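Local coordinates for metallo-beta-lactamase domain-containing protein (PDB 2AZ4) that is of unknown function but binds two zinc ions in a metallo-beta-lactamase fold and may act as an exonuclease on RNA, at residues M100-D105 with K138-E143; V235-L240 with L377-H382; V297-A302 with A313-Y318. All blocks are in the same frame, centred on the assembly; numbering follows the deposited sequence.

Contact 1 (M100-D105 with K138-E143)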
loop_
_atom_site.group_PDB
_atom_site.type_symbol
_atom_site.label_atom_id
_atom_site.label_comp_id
_atom_site.label_asym_id
_atom_site.label_seq_id
_atom_site.Cartn_x
_atom_site.Cartn_y
_atom_site.Cartn_z
ATOM N N MET A 100 0.608 0.629 -12.291
ATOM C CA MET A 100 0.940 1.015 -13.658
ATOM C C MET A 100 1.950 2.143 -13.821
ATOM O O MET A 100 2.029 2.723 -14.911
ATOM C CB MET A 100 -0.333 1.274 -14.513
ATOM C CG MET A 100 -1.105 2.562 -14.217
ATOM S SD MET A 100 -2.337 2.989 -15.493
ATOM C CE MET A 100 -3.038 4.459 -14.730
ATOM N N ILE A 101 2.743 2.460 -12.786
ATOM C CA ILE A 101 3.637 3.627 -12.917
ATOM C C ILE A 101 4.597 3.504 -14.129
ATOM O O ILE A 101 4.993 4.516 -14.708
ATOM C CB ILE A 101 4.429 3.984 -11.631
ATOM C CG1 ILE A 101 5.285 2.787 -11.155
ATOM C CG2 ILE A 101 3.470 4.525 -10.532
ATOM C CD1 ILE A 101 6.378 3.216 -10.218
ATOM N N ASN A 102 4.930 2.275 -14.541
ATOM C CA ASN A 102 5.850 2.124 -15.678
ATOM C C ASN A 102 5.237 2.569 -17.000
ATOM O O ASN A 102 5.959 2.784 -17.982
ATOM C CB ASN A 102 6.376 0.704 -15.823
ATOM C CG ASN A 102 7.435 0.356 -14.792
ATOM O OD1 ASN A 102 7.651 -0.831 -14.478
ATOM N ND2 ASN A 102 8.131 1.351 -14.302
ATOM N N TYR A 103 3.914 2.718 -17.019
ATOM C CA TYR A 103 3.238 3.256 -18.211
ATOM C C TYR A 103 3.175 4.786 -18.234
ATOM O O TYR A 103 2.768 5.392 -19.236
ATOM C CB TYR A 103 1.824 2.679 -18.335
ATOM C CG TYR A 103 1.762 1.259 -18.857
ATOM C CD1 TYR A 103 2.914 0.578 -19.296
ATOM C CD2 TYR A 103 0.538 0.591 -18.915
ATOM C CE1 TYR A 103 2.828 -0.746 -19.788
ATOM C CE2 TYR A 103 0.442 -0.702 -19.405
ATOM C CZ TYR A 103 1.576 -1.368 -19.834
ATOM O OH TYR A 103 1.430 -2.664 -20.313
ATOM N N LEU A 104 3.546 5.407 -17.126
ATOM C CA LEU A 104 3.596 6.866 -17.054
ATOM C C LEU A 104 4.729 7.406 -17.929
ATOM O O LEU A 104 5.875 7.005 -17.785
ATOM C CB LEU A 104 3.761 7.352 -15.609
ATOM C CG LEU A 104 3.772 8.886 -15.417
ATOM C CD1 LEU A 104 2.480 9.623 -15.913
ATOM C CD2 LEU A 104 4.138 9.316 -13.988
ATOM N N ASP A 105 4.385 8.303 -18.844
ATOM C CA ASP A 105 5.361 9.048 -19.645
ATOM C C ASP A 105 6.632 9.427 -18.839
ATOM O O ASP A 105 6.564 10.200 -17.884
ATOM C CB ASP A 105 4.673 10.303 -20.188
ATOM C CG ASP A 105 5.496 11.043 -21.217
ATOM O OD1 ASP A 105 6.683 10.719 -21.364
ATOM O OD2 ASP A 105 4.958 11.991 -21.843
ATOM N N LYS A 138 12.516 -6.498 -17.408
ATOM C CA LYS A 138 11.260 -6.825 -16.737
ATOM C C LYS A 138 11.183 -6.219 -15.331
ATOM O O LYS A 138 10.111 -5.785 -14.893
ATOM C CB LYS A 138 11.033 -8.339 -16.703
ATOM C CG LYS A 138 9.851 -8.785 -15.846
ATOM C CD LYS A 138 9.521 -10.270 -16.048
ATOM C CE LYS A 138 8.474 -10.732 -15.037
ATOM N NZ LYS A 138 7.873 -12.066 -15.388
ATOM N N ASN A 139 12.325 -6.174 -14.648
ATOM C CA ASN A 139 12.392 -5.602 -13.297
ATOM C C ASN A 139 12.757 -4.100 -13.207
ATOM O O ASN A 139 12.992 -3.573 -12.108
ATOM C CB ASN A 139 13.299 -6.446 -12.400
ATOM C CG ASN A 139 14.750 -6.416 -12.844
ATOM O OD1 ASN A 139 15.115 -5.760 -13.836
ATOM N ND2 ASN A 139 15.592 -7.121 -12.104
ATOM N N PHE A 140 12.810 -3.418 -14.352
ATOM C CA PHE A 140 12.935 -1.958 -14.363
ATOM C C PHE A 140 11.782 -1.260 -13.612
ATOM O O PHE A 140 10.616 -1.608 -13.795
ATOM C CB PHE A 140 12.987 -1.468 -15.801
ATOM C CG PHE A 140 12.850 0.028 -15.964
ATOM C CD1 PHE A 140 13.976 0.837 -16.011
ATOM C CD2 PHE A 140 11.593 0.613 -16.101
ATOM C CE1 PHE A 140 13.864 2.213 -16.201
ATOM C CE2 PHE A 140 11.468 1.981 -16.281
ATOM C CZ PHE A 140 12.604 2.788 -16.333
ATOM N N THR A 141 12.123 -0.281 -12.776
ATOM C CA THR A 141 11.125 0.615 -12.190
ATOM C C THR A 141 11.468 2.028 -12.633
ATOM O O THR A 141 12.618 2.446 -12.520
ATOM C CB THR A 141 11.103 0.554 -10.667
ATOM O OG1 THR A 141 10.846 -0.789 -10.239
ATOM C CG2 THR A 141 10.018 1.458 -10.121
ATOM N N ARG A 142 10.480 2.750 -13.150
ATOM C CA ARG A 142 10.700 4.111 -13.635
ATOM C C ARG A 142 11.114 5.089 -12.519
ATOM O O ARG A 142 10.976 4.781 -11.315
ATOM C CB ARG A 142 9.487 4.605 -14.445
ATOM C CG ARG A 142 8.236 4.984 -13.612
ATOM C CD ARG A 142 8.274 6.465 -13.233
ATOM N NE ARG A 142 7.739 7.243 -14.311
ATOM C CZ ARG A 142 7.865 8.540 -14.525
ATOM N NH1 ARG A 142 8.569 9.351 -13.741
ATOM N NH2 ARG A 142 7.246 9.022 -15.591
ATOM N N GLU A 143 11.675 6.229 -12.921
ATOM C CA GLU A 143 12.175 7.233 -11.972
ATOM C C GLU A 143 11.060 7.746 -11.045
ATOM O O GLU A 143 9.925 7.964 -11.500
ATOM C CB GLU A 143 12.790 8.432 -12.723
ATOM C CG GLU A 143 13.991 8.091 -13.598
ATOM C CD GLU A 143 14.532 9.279 -14.400
ATOM O OE1 GLU A 143 13.983 10.397 -14.300
ATOM O OE2 GLU A 143 15.526 9.077 -15.133
#

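Contact 2 (V235-L240 with L377-H382)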
loop_
_atom_site.group_PDB
_atom_site.type_symbol
_atom_site.label_atom_id
_atom_site.label_comp_id
_atom_site.label_asym_id
_atom_site.label_seq_id
_atom_site.Cartn_x
_atom_site.Cartn_y
_atom_site.Cartn_z
ATOM N N VAL A 235 -5.761 -4.972 18.234
ATOM C CA VAL A 235 -6.309 -3.605 18.233
ATOM C C VAL A 235 -5.329 -2.511 17.751
ATOM O O VAL A 235 -5.720 -1.362 17.598
ATOM C CB VAL A 235 -6.861 -3.185 19.647
ATOM C CG1 VAL A 235 -7.914 -4.167 20.157
ATOM C CG2 VAL A 235 -5.731 -3.015 20.655
ATOM N N SER A 236 -4.064 -2.870 17.541
ATOM C CA SER A 236 -3.028 -1.916 17.106
ATOM C C SER A 236 -1.760 -2.694 16.732
ATOM O O SER A 236 -1.638 -3.890 17.063
ATOM C CB SER A 236 -2.711 -0.911 18.232
ATOM O OG SER A 236 -1.972 -1.553 19.269
ATOM N N GLU A 237 -0.838 -2.033 16.031
ATOM C CA GLU A 237 0.462 -2.633 15.704
ATOM C C GLU A 237 1.259 -3.024 16.969
ATOM O O GLU A 237 1.853 -4.110 17.042
ATOM C CB GLU A 237 1.287 -1.691 14.821
ATOM C CG GLU A 237 0.741 -1.542 13.413
ATOM C CD GLU A 237 1.194 -2.636 12.437
ATOM O OE1 GLU A 237 1.981 -3.539 12.819
ATOM O OE2 GLU A 237 0.771 -2.568 11.263
ATOM N N GLU A 238 1.257 -2.139 17.962
ATOM C CA GLU A 238 1.873 -2.425 19.261
ATOM C C GLU A 238 1.273 -3.656 19.940
ATOM O O GLU A 238 2.005 -4.466 20.505
ATOM C CB GLU A 238 1.766 -1.213 20.202
ATOM C CG GLU A 238 2.464 -1.397 21.584
ATOM C CD GLU A 238 3.964 -1.723 21.495
ATOM O OE1 GLU A 238 4.625 -1.292 20.514
ATOM O OE2 GLU A 238 4.490 -2.409 22.419
ATOM N N ASP A 239 -0.058 -3.761 19.903
ATOM C CA ASP A 239 -0.781 -4.912 20.418
ATOM C C ASP A 239 -0.388 -6.181 19.638
ATOM O O ASP A 239 -0.189 -7.240 20.233
ATOM C CB ASP A 239 -2.291 -4.660 20.330
ATOM C CG ASP A 239 -3.118 -5.719 21.062
ATOM O OD1 ASP A 239 -2.746 -6.116 22.179
ATOM O OD2 ASP A 239 -4.153 -6.165 20.526
ATOM N N LEU A 240 -0.273 -6.072 18.312
ATOM C CA LEU A 240 0.174 -7.200 17.491
ATOM C C LEU A 240 1.516 -7.777 17.986
ATOM O O LEU A 240 1.647 -9.004 18.153
ATOM C CB LEU A 240 0.274 -6.786 16.018
ATOM C CG LEU A 240 0.509 -7.931 15.025
ATOM C CD1 LEU A 240 -0.252 -7.664 13.757
ATOM C CD2 LEU A 240 2.017 -8.119 14.730
ATOM N N LEU A 377 -2.491 -13.491 12.740
ATOM C CA LEU A 377 -2.204 -12.341 13.596
ATOM C C LEU A 377 -2.200 -11.098 12.709
ATOM O O LEU A 377 -1.149 -10.650 12.246
ATOM C CB LEU A 377 -0.876 -12.540 14.363
ATOM C CG LEU A 377 -0.495 -11.541 15.471
ATOM C CD1 LEU A 377 -1.402 -11.692 16.713
ATOM C CD2 LEU A 377 0.984 -11.706 15.831
ATOM N N ALA A 378 -3.396 -10.579 12.449
ATOM C CA ALA A 378 -3.580 -9.521 11.464
ATOM C C ALA A 378 -3.862 -8.175 12.118
ATOM O O ALA A 378 -4.491 -8.104 13.164
ATOM C CB ALA A 378 -4.706 -9.886 10.479
ATOM N N CYS A 379 -3.401 -7.111 11.483
ATOM C CA CYS A 379 -3.773 -5.768 11.896
ATOM C C CYS A 379 -3.963 -4.932 10.632
ATOM O O CYS A 379 -3.003 -4.693 9.874
ATOM C CB CYS A 379 -2.691 -5.176 12.800
ATOM S SG CYS A 379 -3.070 -3.513 13.403
ATOM N N SER A 380 -5.203 -4.529 10.385
ATOM C CA SER A 380 -5.538 -3.777 9.187
ATOM C C SER A 380 -4.712 -2.507 9.029
ATOM O O SER A 380 -4.466 -1.777 9.985
ATOM C CB SER A 380 -7.023 -3.416 9.152
ATOM O OG SER A 380 -7.304 -2.733 7.939
ATOM N N GLY A 381 -4.302 -2.236 7.797
ATOM C CA GLY A 381 -3.741 -0.943 7.475
ATOM C C GLY A 381 -4.761 0.201 7.407
ATOM O O GLY A 381 -4.362 1.359 7.304
ATOM N N HIS A 382 -6.063 -0.121 7.460
ATOM C CA HIS A 382 -7.136 0.869 7.235
ATOM C C HIS A 382 -7.855 1.294 8.499
ATOM O O HIS A 382 -7.978 0.507 9.446
ATOM C CB HIS A 382 -8.149 0.357 6.205
ATOM C CG HIS A 382 -7.558 0.167 4.846
ATOM N ND1 HIS A 382 -7.373 1.208 3.966
ATOM C CD2 HIS A 382 -7.082 -0.942 4.227
ATOM C CE1 HIS A 382 -6.812 0.750 2.859
ATOM N NE2 HIS A 382 -6.640 -0.553 2.985
#

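Contact 3 (V297-A302 with A313-Y318)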
loop_
_atom_site.group_PDB
_atom_site.type_symbol
_atom_site.label_atom_id
_atom_site.label_comp_id
_atom_site.label_asym_id
_atom_site.label_seq_id
_atom_site.Cartn_x
_atom_site.Cartn_y
_atom_site.Cartn_z
ATOM N N VAL A 297 19.937 -7.304 10.701
ATOM C CA VAL A 297 19.353 -8.468 11.328
ATOM C C VAL A 297 19.944 -9.703 10.649
ATOM O O VAL A 297 20.388 -9.620 9.503
ATOM C CB VAL A 297 17.784 -8.428 11.217
ATOM C CG1 VAL A 297 17.309 -8.498 9.744
ATOM C CG2 VAL A 297 17.131 -9.530 12.048
ATOM N N ARG A 298 19.928 -10.835 11.347
ATOM C CA ARG A 298 20.288 -12.141 10.763
ATOM C C ARG A 298 19.318 -12.512 9.642
ATOM O O ARG A 298 18.168 -12.063 9.618
ATOM C CB ARG A 298 20.369 -13.244 11.843
ATOM C CG ARG A 298 21.572 -13.080 12.778
ATOM C CD ARG A 298 21.404 -13.907 14.063
ATOM N NE ARG A 298 22.470 -13.616 15.024
ATOM C CZ ARG A 298 22.518 -12.543 15.827
ATOM N NH1 ARG A 298 21.561 -11.608 15.804
ATOM N NH2 ARG A 298 23.553 -12.393 16.648
ATOM N N TYR A 299 19.794 -13.296 8.682
ATOM C CA TYR A 299 19.013 -13.590 7.496
ATOM C C TYR A 299 19.416 -14.912 6.883
ATOM O O TYR A 299 20.469 -15.433 7.187
ATOM C CB TYR A 299 19.207 -12.490 6.446
ATOM C CG TYR A 299 20.646 -12.386 5.965
ATOM C CD1 TYR A 299 21.093 -13.090 4.838
ATOM C CD2 TYR A 299 21.564 -11.583 6.645
ATOM C CE1 TYR A 299 22.410 -12.978 4.409
ATOM C CE2 TYR A 299 22.873 -11.484 6.242
ATOM C CZ TYR A 299 23.288 -12.153 5.104
ATOM O OH TYR A 299 24.607 -12.041 4.714
ATOM N N TYR A 300 18.563 -15.424 6.005
ATOM C CA TYR A 300 18.879 -16.577 5.169
ATOM C C TYR A 300 18.467 -16.252 3.740
ATOM O O TYR A 300 17.569 -15.423 3.499
ATOM C CB TYR A 300 18.210 -17.862 5.677
ATOM C CG TYR A 300 16.740 -17.934 5.398
ATOM C CD1 TYR A 300 16.242 -18.776 4.405
ATOM C CD2 TYR A 300 15.838 -17.131 6.117
ATOM C CE1 TYR A 300 14.878 -18.836 4.153
ATOM C CE2 TYR A 300 14.481 -17.176 5.866
ATOM C CZ TYR A 300 14.010 -18.017 4.882
ATOM O OH TYR A 300 12.667 -18.053 4.615
ATOM N N TYR A 301 19.158 -16.878 2.799
ATOM C CA TYR A 301 18.821 -16.767 1.390
ATOM C C TYR A 301 17.797 -17.799 0.982
ATOM O O TYR A 301 17.968 -18.996 1.229
ATOM C CB TYR A 301 20.067 -16.943 0.542
ATOM C CG TYR A 301 20.947 -15.733 0.553
ATOM C CD1 TYR A 301 20.577 -14.583 -0.161
ATOM C CD2 TYR A 301 22.160 -15.736 1.230
ATOM C CE1 TYR A 301 21.380 -13.456 -0.172
ATOM C CE2 TYR A 301 22.990 -14.607 1.221
ATOM C CZ TYR A 301 22.570 -13.472 0.504
ATOM O OH TYR A 301 23.344 -12.351 0.483
ATOM N N ALA A 302 16.726 -17.331 0.348
ATOM C CA ALA A 302 15.749 -18.223 -0.262
ATOM C C ALA A 302 15.961 -18.251 -1.783
ATOM O O ALA A 302 15.167 -18.825 -2.523
ATOM C CB ALA A 302 14.347 -17.771 0.088
ATOM N N ALA A 313 28.588 -12.374 7.547
ATOM C CA ALA A 313 28.649 -13.005 8.870
ATOM C C ALA A 313 27.301 -13.096 9.589
ATOM O O ALA A 313 27.184 -13.734 10.637
ATOM C CB ALA A 313 29.651 -12.284 9.735
ATOM N N LEU A 314 26.287 -12.439 9.046
ATOM C CA LEU A 314 24.962 -12.474 9.657
ATOM C C LEU A 314 24.059 -13.498 8.971
ATOM O O LEU A 314 22.852 -13.589 9.251
ATOM C CB LEU A 314 24.335 -11.072 9.669
ATOM C CG LEU A 314 25.006 -10.101 10.661
ATOM C CD1 LEU A 314 24.479 -8.677 10.475
ATOM C CD2 LEU A 314 24.831 -10.578 12.093
ATOM N N GLU A 315 24.649 -14.282 8.075
ATOM C CA GLU A 315 23.866 -15.276 7.343
ATOM C C GLU A 315 23.745 -16.493 8.206
ATOM O O GLU A 315 24.728 -16.925 8.808
ATOM C CB GLU A 315 24.520 -15.648 6.018
ATOM C CG GLU A 315 23.666 -16.629 5.178
ATOM C CD GLU A 315 24.373 -17.138 3.938
ATOM O OE1 GLU A 315 25.396 -16.533 3.537
ATOM O OE2 GLU A 315 23.905 -18.143 3.356
ATOM N N ILE A 316 22.529 -17.031 8.266
ATOM C CA ILE A 316 22.258 -18.311 8.903
ATOM C C ILE A 316 21.877 -19.284 7.784
ATOM O O ILE A 316 21.083 -18.938 6.891
ATOM C CB ILE A 316 21.097 -18.228 9.923
ATOM C CG1 ILE A 316 21.239 -17.022 10.875
ATOM C CG2 ILE A 316 20.900 -19.574 10.659
ATOM C CD1 ILE A 316 22.429 -17.062 11.864
ATOM N N PRO A 317 22.493 -20.480 7.771
ATOM C CA PRO A 317 22.075 -21.453 6.745
ATOM C C PRO A 317 20.623 -21.882 6.934
ATOM O O PRO A 317 20.185 -22.115 8.063
ATOM C CB PRO A 317 23.008 -22.642 6.980
ATOM C CG PRO A 317 24.174 -22.078 7.781
ATOM C CD PRO A 317 23.587 -20.986 8.620
ATOM N N TYR A 318 19.880 -21.960 5.830
ATOM C CA TYR A 318 18.526 -22.495 5.845
ATOM C C TYR A 318 18.428 -23.840 6.611
ATOM O O TYR A 318 17.503 -24.068 7.399
ATOM C CB TYR A 318 18.039 -22.647 4.403
ATOM C CG TYR A 318 16.666 -23.269 4.234
ATOM C CD1 TYR A 318 15.556 -22.775 4.923
ATOM C CD2 TYR A 318 16.474 -24.328 3.341
ATOM C CE1 TYR A 318 14.281 -23.326 4.744
ATOM C CE2 TYR A 318 15.209 -24.891 3.156
ATOM C CZ TYR A 318 14.123 -24.383 3.863
ATOM O OH TYR A 318 12.885 -24.933 3.682
HETATM O O HOH W 1 21.288 -18.764 4.287
HETATM O O HOH W 2 20.136 -20.662 2.872
#

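Contact 1 (M100-D105 with K138-E143)
R142 reaches from the loop before strand 145-147 to the backbone of L104, joining two loops of the metallo-beta-lactamase domain. Its NH2 donates to L104 O at 3.3 Å along an almost straight N-H line (169°). The donor stands above the carbonyl plane, not on a lone pair, although the oxygen lies within the guanidinium plane. The same NH2 is 2.7 Å from D105 O, which sits at the edge of the group. L104 itself flanks one guanidinium face, its CD2 riding 3.5 Å above the plane and shifted toward the rim, so one residue meets the arginine through both its carbonyl and its side chain. With chi1 at 74°, R142 CG lies between the backbone N and the carbonyl carbon, 3.5 Å from I101 O; bends at chi2 and chi3 then turn the guanidinium toward L104. I101 O also takes the amide of L104, closing the 3-10 turn of 101-103. Beside it, the I101 and T141 side chains cross, CD1 of I101 lying 4.0 Å from CG2 of T141. The N102 and R142 side chains run past each other in opposite directions, amide and guanidinium nearly coplanar.

Further out, V108 O accepts from R142 NH2 as well, while L110 of strand 110-113 touches I101, L104 and R142. Back at R142 itself, the other terminal nitrogen, NH1, donates to E143 O at 3.0 Å, whereas the buried NE has no partner in the model.

Contact 2 (V235-L240 with L377-H382)
L240, in the first turn of helix 237-249, packs against L377 and C379, which follow the edge strand 373-376 of a six-stranded parallel sheet; this alpha/beta unit is consistent with the beta-CASP insertion known in nucleases of the metallo-beta-lactamase superfamily.

The apolar contacts centre on L240. Its CG meets L377 CG at 3.8 Å as the two leucines cross, and its CD1 branch reaches C379 CB at 3.6 Å. CD1 also lies 3.5 Å from L377 O, an oxygen that accepts from S348 OG.

Polar bonds act within each segment and outward. S236 is the N-cap, its OG receiving D239 N at 3.0 Å, and S380 OG takes H382 N in an ST turn. E237 forms salt bridges with R191 and R267; these arginines also donate to S380 O and C379 O, so the helix start and the loop share partners. Beyond them, G381 O accepts from ND1 of the zinc ligand H167, probably fixing how that imidazole is turned.

The sulfur of C379 meets the backbone at the helix start: with SG anti to its own backbone N (chi1 -179°), C379 extends toward the helix, and SG rests 3.7 Å from S236 C.

Contact 3 (V297-A302 with A313-Y318)
Y299 and E315 form a single parallel beta bridge, a minimal example of a loop laid along the edge of an alpha/beta sheet. The tight part is here. Y299 N donates to L314 O at 3.1 Å, and I316 N returns a nearly straight bond to Y299 O at 2.8 Å, so one tyrosine is gripped by the residues before and after its bridge partner. The Y299 side chain sets out away from the loop, but CG lies between the backbone N and the carbonyl carbon (chi1 63°) and the ring comes back over the bridge. E315 CA then sits over a ring face, 4.0 Å from the centroid and 15° off the normal, a CH-pi contact. Y299 CE2 also meets L314 CB at 3.7 Å, and the ring's hydroxyl is bonded to N311 O.

Toward Y301 and Y318 the fit loosens and water enters. The rings of Y300 and Y318 lie side by side, near-parallel (17°) but displaced along their planes, with little ring-on-ring overlap and centroids 6.0 Å apart. The carboxylate of E315 comes to the edge of the Y301 ring, its plane perpendicular to it. One water donates to E315 OE2 at 2.8 Å and to I316 O at 2.6 Å while accepting from Y301 N; another links Y301 O with Y318 N. Direct backbone bonding thus gives way to bridging by water. On the exposed side, R298 extends its aliphatic chain across I316, R298 CD against I316 CD1.

Strand 298-300 is one of the two edge strands of its parallel sheet, paired through R298 and Y300 with L281 of strand 278-282. V297 and Y299 pack on helix 283-293, and Y300 and I316 meet L321 of helix 318-323.

Followed from the N terminus, the chain first closes contact 1, where 138-143 returns to 100-105 after an excursion through strand 110-113 and helix 114-123, all within the metallo-beta-lactamase domain. Contact 2 opens only later, at the start of helix 237-249, and closes at L377, 137 residues beyond L240 and past the last strand of the parallel sheet. Contact 3 falls within that long excursion as a short local loop at the sheet's opposite edge from strand 373-376. No two of the three cross. Contacts 1 and 2 lie on opposite sides of the chain's centre, about 32 Å apart between centres, and the centres of contacts 2 and 3 are about 27 Å apart.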